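Local coordinates for putative 2OG-Fe(II) oxygenase family protein (Caulobacter crescentus CB15, PDB 3OOX) that probably uses ferrous iron, 2-oxoglutarate and molecular oxygen to form ethylene and to oxidise L-arginine, at residues V164-H175 with R262-S273. Numbering follows the deposited sequence. Where two conformers were deposited one is given.
Sequences VQDGNSVLRLLH and RYSTPFFLHFAS
Val170 and Phe268 exchange both backbone hydrogen bonds of an antiparallel pair, and Leu174 and Ser264 do the same further along. Between them Arg172 N binds Pro266 O, so strand 170-175 stays joined to its partner although proline, which has no N-H, interrupts strand 262-269. This puts the two strands side by side in the larger sheet of the double-stranded beta-helix fold of 2-oxoglutarate oxygenases.

The tight part lies beside Ser169. Its CB sits 3.4 Å from Phe267 CZ, on the side where helix 127-152, with Tyr135 edge-to-face with the Phe267 ring, covers the sheet. At the far end of this face the His175 and Tyr263 rings are near parallel but slid apart, with His175 CD2 3.3 Å from Tyr263 CE2 and His175 ND1 hydrogen-bonded to Glu97. Ser169 OG, held beside the backbone N (chi1 -58°), accepts from His270 N at 2.9 Å in a nearly straight bond (170°). The His270 ring lies beneath Asn168 O, which is 3.2 Å above its plane and offset toward the rim. From its edge, His270 ND1 donates to Phe268 O at 3.0 Å, arriving above the carbonyl plane, while Val170 N reaches the same oxygen from the opposite face. An alanine in place of His270 would probably leave Phe268 O with Val170 N alone of these two donors and open a gap under the Asn168 carbonyl.

Packing is looser on the partly exposed face of Val170 and Phe268. There Phe268 CE2 stands 3.7 Å over the centre of the Arg172 guanidinium, with the planes inclined at 58°, while Arg172 NE bonds to His100. Two waters link Asp166 O to Ser273 N and Asn168 ND2 to Ser273 OG, which also bonds to His114. The chemistry thus implies a strand pairing extended past its last bridge by side-chain and water-mediated bonds.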
ATOM      1  N   VAL A 164       1.664  15.148  -2.237  1.00 16.63           N
ATOM      2  CA  VAL A 164       0.705  14.045  -2.286  1.00 16.31           C
ATOM      3  C   VAL A 164      -0.707  14.520  -2.556  1.00 17.50           C
ATOM      4  O   VAL A 164      -1.634  13.732  -2.642  1.00 16.90           O
ATOM      5  CB  VAL A 164       0.732  13.186  -1.004  1.00 17.87           C
ATOM      6  CG1 VAL A 164       2.105  12.517  -0.862  1.00 18.79           C
ATOM      7  CG2 VAL A 164       0.345  13.998   0.255  1.00 18.84           C
ATOM      8  N   GLN A 165      -0.883  15.824  -2.720  1.00 17.57           N
ATOM      9  CA  GLN A 165      -2.199  16.345  -3.042  1.00 16.07           C
ATOM     10  C   GLN A 165      -2.680  15.799  -4.395  1.00 16.51           C
ATOM     11  O   GLN A 165      -1.948  15.863  -5.396  1.00 17.92           O
ATOM     12  CB  GLN A 165      -2.140  17.871  -3.099  1.00 17.47           C
ATOM     13  CG  GLN A 165      -3.459  18.562  -3.415  1.00 18.56           C
ATOM     14  CD  GLN A 165      -3.413  20.071  -3.265  1.00 19.47           C
ATOM     15  OE1 GLN A 165      -3.185  20.581  -2.194  1.00 20.88           O
ATOM     16  NE2 GLN A 165      -3.626  20.774  -4.342  1.00 23.18           N
ATOM     17  N   ASP A 166      -3.913  15.311  -4.418  1.00 17.98           N
ATOM     18  CA  ASP A 166      -4.472  14.669  -5.602  1.00 18.32           C
ATOM     19  C   ASP A 166      -3.584  13.547  -6.145  1.00 16.73           C
ATOM     20  O   ASP A 166      -3.661  13.227  -7.333  1.00 17.16           O
ATOM     21  CB  ASP A 166      -4.823  15.692  -6.706  1.00 16.78           C
ATOM     22  CG  ASP A 166      -5.946  16.657  -6.287  1.00 18.58           C
ATOM     23  OD1 ASP A 166      -6.703  16.270  -5.406  1.00 22.51           O
ATOM     24  OD2 ASP A 166      -6.003  17.774  -6.824  1.00 22.38           O
ATOM     25  N   GLY A 167      -2.858  12.896  -5.244  1.00 16.59           N
ATOM     26  CA  GLY A 167      -1.978  11.801  -5.634  1.00 17.00           C
ATOM     27  C   GLY A 167      -2.738  10.641  -6.260  1.00 16.19           C
ATOM     28  O   GLY A 167      -3.890  10.402  -5.922  1.00 16.20           O
ATOM     29  N   ASN A 168      -2.052   9.899  -7.125  1.00 15.85           N
ATOM     30  CA  ASN A 168      -2.647   8.827  -7.934  1.00 16.53           C
ATOM     31  C   ASN A 168      -2.718   7.547  -7.108  1.00 16.39           C
ATOM     32  O   ASN A 168      -2.251   6.485  -7.524  1.00 17.52           O
ATOM     33  CB  ASN A 168      -1.823   8.614  -9.189  1.00 18.08           C
ATOM     34  CG  ASN A 168      -2.582   7.908 -10.290  1.00 16.08           C
ATOM     35  OD1 ASN A 168      -3.746   7.493 -10.155  1.00 17.15           O
ATOM     36  ND2 ASN A 168      -1.889   7.768 -11.433  1.00 18.39           N
ATOM     37  N   SER A 169      -3.300   7.670  -5.924  1.00 15.86           N
ATOM     38  CA  SER A 169      -3.337   6.603  -4.942  1.00 14.20           C
ATOM     39  C   SER A 169      -4.437   5.609  -5.221  1.00 14.88           C
ATOM     40  O   SER A 169      -5.482   5.947  -5.799  1.00 15.92           O
ATOM     41  CB  SER A 169      -3.453   7.185  -3.521  1.00 15.79           C
ATOM     42  OG  SER A 169      -2.344   8.052  -3.270  1.00 17.37           O
ATOM     43  N   VAL A 170      -4.207   4.375  -4.788  1.00 15.53           N
ATOM     44  CA  VAL A 170      -5.141   3.276  -5.083  1.00 15.43           C
ATOM     45  C   VAL A 170      -5.423   2.514  -3.804  1.00 15.56           C
ATOM     46  O   VAL A 170      -4.504   2.086  -3.117  1.00 15.69           O
ATOM     47  CB  VAL A 170      -4.586   2.357  -6.144  1.00 15.78           C
ATOM     48  CG1 VAL A 170      -5.488   1.115  -6.317  1.00 16.55           C
ATOM     49  CG2 VAL A 170      -4.439   3.068  -7.501  1.00 17.64           C
ATOM     50  N   LEU A 171      -6.719   2.328  -3.525  1.00 15.86           N
ATOM     51  CA  LEU A 171      -7.188   1.393  -2.505  1.00 16.52           C
ATOM     52  C   LEU A 171      -7.499   0.094  -3.210  1.00 17.42           C
ATOM     53  O   LEU A 171      -8.307   0.063  -4.155  1.00 16.66           O
ATOM     54  CB  LEU A 171      -8.450   1.886  -1.813  1.00 16.20           C
ATOM     55  CG  LEU A 171      -9.053   0.983  -0.750  1.00 16.87           C
ATOM     56  CD1 LEU A 171      -8.043   0.718   0.387  1.00 18.77           C
ATOM     57  CD2 LEU A 171     -10.352   1.599  -0.175  1.00 18.56           C
ATOM     58  N   ARG A 172      -6.804  -0.986  -2.813  1.00 15.39           N
ATOM     59  CA  ARG A 172      -7.012  -2.294  -3.385  1.00 15.36           C
ATOM     60  C   ARG A 172      -7.792  -3.116  -2.365  1.00 16.81           C
ATOM     61  O   ARG A 172      -7.451  -3.166  -1.191  1.00 17.78           O
ATOM     62  CB  ARG A 172      -5.666  -2.978  -3.611  1.00 16.18           C
ATOM     63  CG  ARG A 172      -5.756  -4.480  -4.017  1.00 16.18           C
ATOM     64  CD  ARG A 172      -4.357  -5.062  -4.195  1.00 17.39           C
ATOM     65  NE  ARG A 172      -3.718  -4.570  -5.402  1.00 17.21           N
ATOM     66  CZ  ARG A 172      -2.438  -4.770  -5.697  1.00 19.63           C
ATOM     67  NH1 ARG A 172      -1.649  -5.453  -4.868  1.00 20.74           N
ATOM     68  NH2 ARG A 172      -1.964  -4.272  -6.816  1.00 23.70           N
ATOM     69  N   LEU A 173      -8.829  -3.783  -2.855  1.00 16.82           N
ATOM     70  CA  LEU A 173      -9.562  -4.792  -2.089  1.00 16.38           C
ATOM     71  C   LEU A 173      -9.175  -6.146  -2.704  1.00 16.61           C
ATOM     72  O   LEU A 173      -9.283  -6.345  -3.914  1.00 17.37           O
ATOM     73  CB  LEU A 173     -11.071  -4.561  -2.192  1.00 18.54           C
ATOM     74  CG  LEU A 173     -11.551  -3.115  -2.030  1.00 17.23           C
ATOM     75  CD1 LEU A 173     -13.083  -3.046  -2.283  1.00 20.17           C
ATOM     76  CD2 LEU A 173     -11.189  -2.534  -0.653  1.00 19.98           C
ATOM     77  N   LEU A 174      -8.685  -7.067  -1.874  1.00 17.89           N
ATOM     78  CA  LEU A 174      -8.113  -8.334  -2.332  1.00 18.24           C
ATOM     79  C   LEU A 174      -8.768  -9.480  -1.566  1.00 20.56           C
ATOM     80  O   LEU A 174      -8.887  -9.414  -0.348  1.00 23.67           O
ATOM     81  CB  LEU A 174      -6.598  -8.346  -2.077  1.00 20.20           C
ATOM     82  CG  LEU A 174      -5.712  -9.535  -2.409  1.00 24.30           C
ATOM     83  CD1 LEU A 174      -5.850  -9.926  -3.864  1.00 23.22           C
ATOM     84  CD2 LEU A 174      -4.248  -9.200  -2.020  1.00 24.62           C
ATOM     85  N   HIS A 175      -9.176 -10.527  -2.282  1.00 18.87           N
ATOM     86  CA  HIS A 175      -9.770 -11.702  -1.687  1.00 19.94           C
ATOM     87  C   HIS A 175      -9.099 -12.955  -2.196  1.00 21.38           C
ATOM     88  O   HIS A 175      -9.033 -13.173  -3.428  1.00 20.20           O
ATOM     89  CB  HIS A 175     -11.259 -11.752  -2.043  1.00 19.87           C
ATOM     90  CG  HIS A 175     -11.955 -13.038  -1.690  1.00 21.00           C
ATOM     91  ND1 HIS A 175     -12.795 -13.675  -2.574  1.00 21.50           N
ATOM     92  CD2 HIS A 175     -11.977 -13.783  -0.551  1.00 23.90           C
ATOM     93  CE1 HIS A 175     -13.290 -14.764  -2.005  1.00 24.78           C
ATOM     94  NE2 HIS A 175     -12.794 -14.862  -0.785  1.00 27.35           N
ATOM     95  N   ARG A 262      -9.305 -15.067   2.973  1.00 30.77           N
ATOM     96  CA  ARG A 262      -8.489 -13.955   3.399  1.00 30.75           C
ATOM     97  C   ARG A 262      -8.892 -12.732   2.584  1.00 25.76           C
ATOM     98  O   ARG A 262      -9.048 -12.809   1.362  1.00 28.26           O
ATOM     99  CB  ARG A 262      -7.002 -14.240   3.166  1.00 32.74           C
ATOM    100  CG  ARG A 262      -6.428 -15.413   3.965  1.00 42.00           C
ATOM    101  CD  ARG A 262      -4.927 -15.599   3.653  1.00 51.87           C
ATOM    102  NE  ARG A 262      -4.669 -16.387   2.437  1.00 55.02           N
ATOM    103  CZ  ARG A 262      -3.610 -16.242   1.633  1.00 59.17           C
ATOM    104  NH1 ARG A 262      -2.684 -15.312   1.862  1.00 61.07           N
ATOM    105  NH2 ARG A 262      -3.482 -17.024   0.568  1.00 61.24           N
ATOM    106  N   TYR A 263      -9.044 -11.617   3.275  1.00 24.37           N
ATOM    107  CA  TYR A 263      -9.307 -10.334   2.628  1.00 23.48           C
ATOM    108  C   TYR A 263      -8.257  -9.371   3.126  1.00 23.25           C
ATOM    109  O   TYR A 263      -7.844  -9.407   4.299  1.00 26.11           O
ATOM    110  CB  TYR A 263     -10.688  -9.775   2.994  1.00 24.15           C
ATOM    111  CG  TYR A 263     -11.810 -10.693   2.657  1.00 23.84           C
ATOM    112  CD1 TYR A 263     -12.198 -11.688   3.541  1.00 26.17           C
ATOM    113  CD2 TYR A 263     -12.475 -10.594   1.441  1.00 21.98           C
ATOM    114  CE1 TYR A 263     -13.217 -12.544   3.233  1.00 24.91           C
ATOM    115  CE2 TYR A 263     -13.500 -11.439   1.114  1.00 24.72           C
ATOM    116  CZ  TYR A 263     -13.875 -12.414   2.017  1.00 22.26           C
ATOM    117  OH  TYR A 263     -14.904 -13.260   1.706  1.00 24.91           O
ATOM    118  N   SER A 264      -7.833  -8.494   2.244  1.00 21.72           N
ATOM    119  CA  SER A 264      -6.890  -7.440   2.578  0.50 20.67           C
ATOM    120  C   SER A 264      -7.278  -6.170   1.825  1.00 19.60           C
ATOM    121  O   SER A 264      -7.802  -6.250   0.724  1.00 20.92           O
ATOM    122  CB  SER A 264      -5.479  -7.880   2.196  0.50 20.52           C
ATOM    123  OG  SER A 264      -4.496  -6.982   2.678  0.50 21.66           O
ATOM    124  N   THR A 265      -7.004  -5.015   2.411  1.00 17.31           N
ATOM    125  CA  THR A 265      -7.358  -3.740   1.793  1.00 17.63           C
ATOM    126  C   THR A 265      -6.196  -2.744   1.870  1.00 16.65           C
ATOM    127  O   THR A 265      -6.337  -1.654   2.457  1.00 16.95           O
ATOM    128  CB  THR A 265      -8.648  -3.131   2.413  1.00 19.71           C
ATOM    129  OG1 THR A 265      -8.399  -2.729   3.772  1.00 21.28           O
ATOM    130  CG2 THR A 265      -9.816  -4.150   2.356  1.00 21.09           C
ATOM    131  N   PRO A 266      -5.048  -3.063   1.239  1.00 15.79           N
ATOM    132  CA  PRO A 266      -3.939  -2.134   1.241  1.00 16.42           C
ATOM    133  C   PRO A 266      -4.225  -0.828   0.479  1.00 16.25           C
ATOM    134  O   PRO A 266      -4.902  -0.843  -0.527  1.00 15.94           O
ATOM    135  CB  PRO A 266      -2.815  -2.907   0.544  1.00 17.22           C
ATOM    136  CG  PRO A 266      -3.527  -3.899  -0.298  1.00 17.35           C
ATOM    137  CD  PRO A 266      -4.751  -4.289   0.483  1.00 17.80           C
ATOM    138  N   PHE A 267      -3.632   0.266   0.965  1.00 15.32           N
ATOM    139  CA  PHE A 267      -3.745   1.570   0.331  1.00 14.79           C
ATOM    140  C   PHE A 267      -2.363   1.960  -0.157  1.00 14.20           C
ATOM    141  O   PHE A 267      -1.438   2.124   0.666  1.00 15.33           O
ATOM    142  CB  PHE A 267      -4.289   2.597   1.316  1.00 14.48           C
ATOM    143  CG  PHE A 267      -4.460   3.965   0.713  1.00 15.73           C
ATOM    144  CD1 PHE A 267      -5.568   4.255  -0.065  1.00 16.29           C
ATOM    145  CD2 PHE A 267      -3.497   4.927   0.866  1.00 16.20           C
ATOM    146  CE1 PHE A 267      -5.739   5.455  -0.662  1.00 17.17           C
ATOM    147  CE2 PHE A 267      -3.677   6.164   0.251  1.00 15.18           C
ATOM    148  CZ  PHE A 267      -4.835   6.421  -0.475  1.00 16.89           C
ATOM    149  N   PHE A 268      -2.232   2.117  -1.470  1.00 14.17           N
ATOM    150  CA  PHE A 268      -0.986   2.497  -2.138  1.00 14.22           C
ATOM    151  C   PHE A 268      -0.999   4.006  -2.366  1.00 13.75           C
ATOM    152  O   PHE A 268      -1.602   4.511  -3.352  1.00 16.61           O
ATOM    153  CB  PHE A 268      -0.849   1.726  -3.448  1.00 14.77           C
ATOM    154  CG  PHE A 268      -0.814   0.237  -3.273  1.00 14.12           C
ATOM    155  CD1 PHE A 268       0.377  -0.409  -2.989  1.00 16.18           C
ATOM    156  CD2 PHE A 268      -1.966  -0.528  -3.384  1.00 16.62           C
ATOM    157  CE1 PHE A 268       0.418  -1.784  -2.866  1.00 15.25           C
ATOM    158  CE2 PHE A 268      -1.924  -1.907  -3.194  1.00 17.68           C
ATOM    159  CZ  PHE A 268      -0.723  -2.521  -2.916  1.00 15.65           C
ATOM    160  N   LEU A 269      -0.298   4.715  -1.462  1.00 14.76           N
ATOM    161  CA  LEU A 269      -0.246   6.154  -1.503  1.00 14.43           C
ATOM    162  C   LEU A 269       0.828   6.584  -2.476  1.00 15.43           C
ATOM    163  O   LEU A 269       1.970   6.106  -2.410  1.00 15.64           O
ATOM    164  CB  LEU A 269       0.021   6.733  -0.113  1.00 14.52           C
ATOM    165  CG  LEU A 269      -0.281   8.206   0.132  1.00 16.87           C
ATOM    166  CD1 LEU A 269      -0.540   8.443   1.649  1.00 15.20           C
ATOM    167  CD2 LEU A 269       0.829   9.115  -0.401  1.00 17.25           C
ATOM    168  N   HIS A 270       0.442   7.442  -3.430  1.00 14.84           N
ATOM    169  CA  HIS A 270       1.314   7.945  -4.487  1.00 15.14           C
ATOM    170  C   HIS A 270       1.418   9.461  -4.410  1.00 15.33           C
ATOM    171  O   HIS A 270       0.501  10.148  -3.933  1.00 15.72           O
ATOM    172  CB  HIS A 270       0.696   7.686  -5.857  1.00 16.45           C
ATOM    173  CG  HIS A 270       0.771   6.270  -6.343  1.00 17.72           C
ATOM    174  ND1 HIS A 270       0.176   5.184  -5.717  1.00 18.16           N
ATOM    175  CD2 HIS A 270       1.342   5.776  -7.472  1.00 20.76           C
ATOM    176  CE1 HIS A 270       0.367   4.100  -6.459  1.00 17.70           C
ATOM    177  NE2 HIS A 270       1.078   4.428  -7.512  1.00 23.20           N
ATOM    178  N   PHE A 271       2.547   9.973  -4.908  1.00 14.72           N
ATOM    179  CA  PHE A 271       2.693  11.393  -5.114  1.00 15.05           C
ATOM    180  C   PHE A 271       1.692  11.862  -6.227  1.00 15.11           C
ATOM    181  O   PHE A 271       1.209  11.111  -7.064  1.00 16.92           O
ATOM    182  CB  PHE A 271       4.105  11.735  -5.607  1.00 16.76           C
ATOM    183  CG  PHE A 271       5.188  11.588  -4.585  1.00 17.49           C
ATOM    184  CD1 PHE A 271       5.090  12.182  -3.348  1.00 17.98           C
ATOM    185  CD2 PHE A 271       6.376  10.924  -4.893  1.00 19.02           C
ATOM    186  CE1 PHE A 271       6.091  12.062  -2.406  1.00 16.65           C
ATOM    187  CE2 PHE A 271       7.412  10.859  -3.960  1.00 17.89           C
ATOM    188  CZ  PHE A 271       7.256  11.397  -2.702  1.00 16.94           C
ATOM    189  N   ALA A 272       1.435  13.167  -6.235  1.00 15.08           N
ATOM    190  CA  ALA A 272       0.834  13.847  -7.364  1.00 15.91           C
ATOM    191  C   ALA A 272       1.590  13.553  -8.666  1.00 15.88           C
ATOM    192  O   ALA A 272       2.823  13.563  -8.709  1.00 16.05           O
ATOM    193  CB  ALA A 272       0.844  15.354  -7.090  1.00 16.94           C
ATOM    194  N   SER A 273       0.835  13.304  -9.719  1.00 16.35           N
ATOM    195  CA  SER A 273       1.380  12.926 -11.026  1.00 16.99           C
ATOM    196  C   SER A 273       2.421  13.898 -11.570  1.00 18.46           C
ATOM    197  O   SER A 273       3.433  13.494 -12.124  1.00 17.72           O
ATOM    198  CB  SER A 273       0.262  12.824 -12.042  1.00 19.36           C
ATOM    199  OG  SER A 273      -0.574  11.759 -11.713  1.00 18.67           O
TER
HETATM  200  O   HOH W   1      -1.759  12.242  -9.063  1.00 17.62           O
HETATM  201  O   HOH W   2       0.706   9.311 -11.497  1.00 22.00           O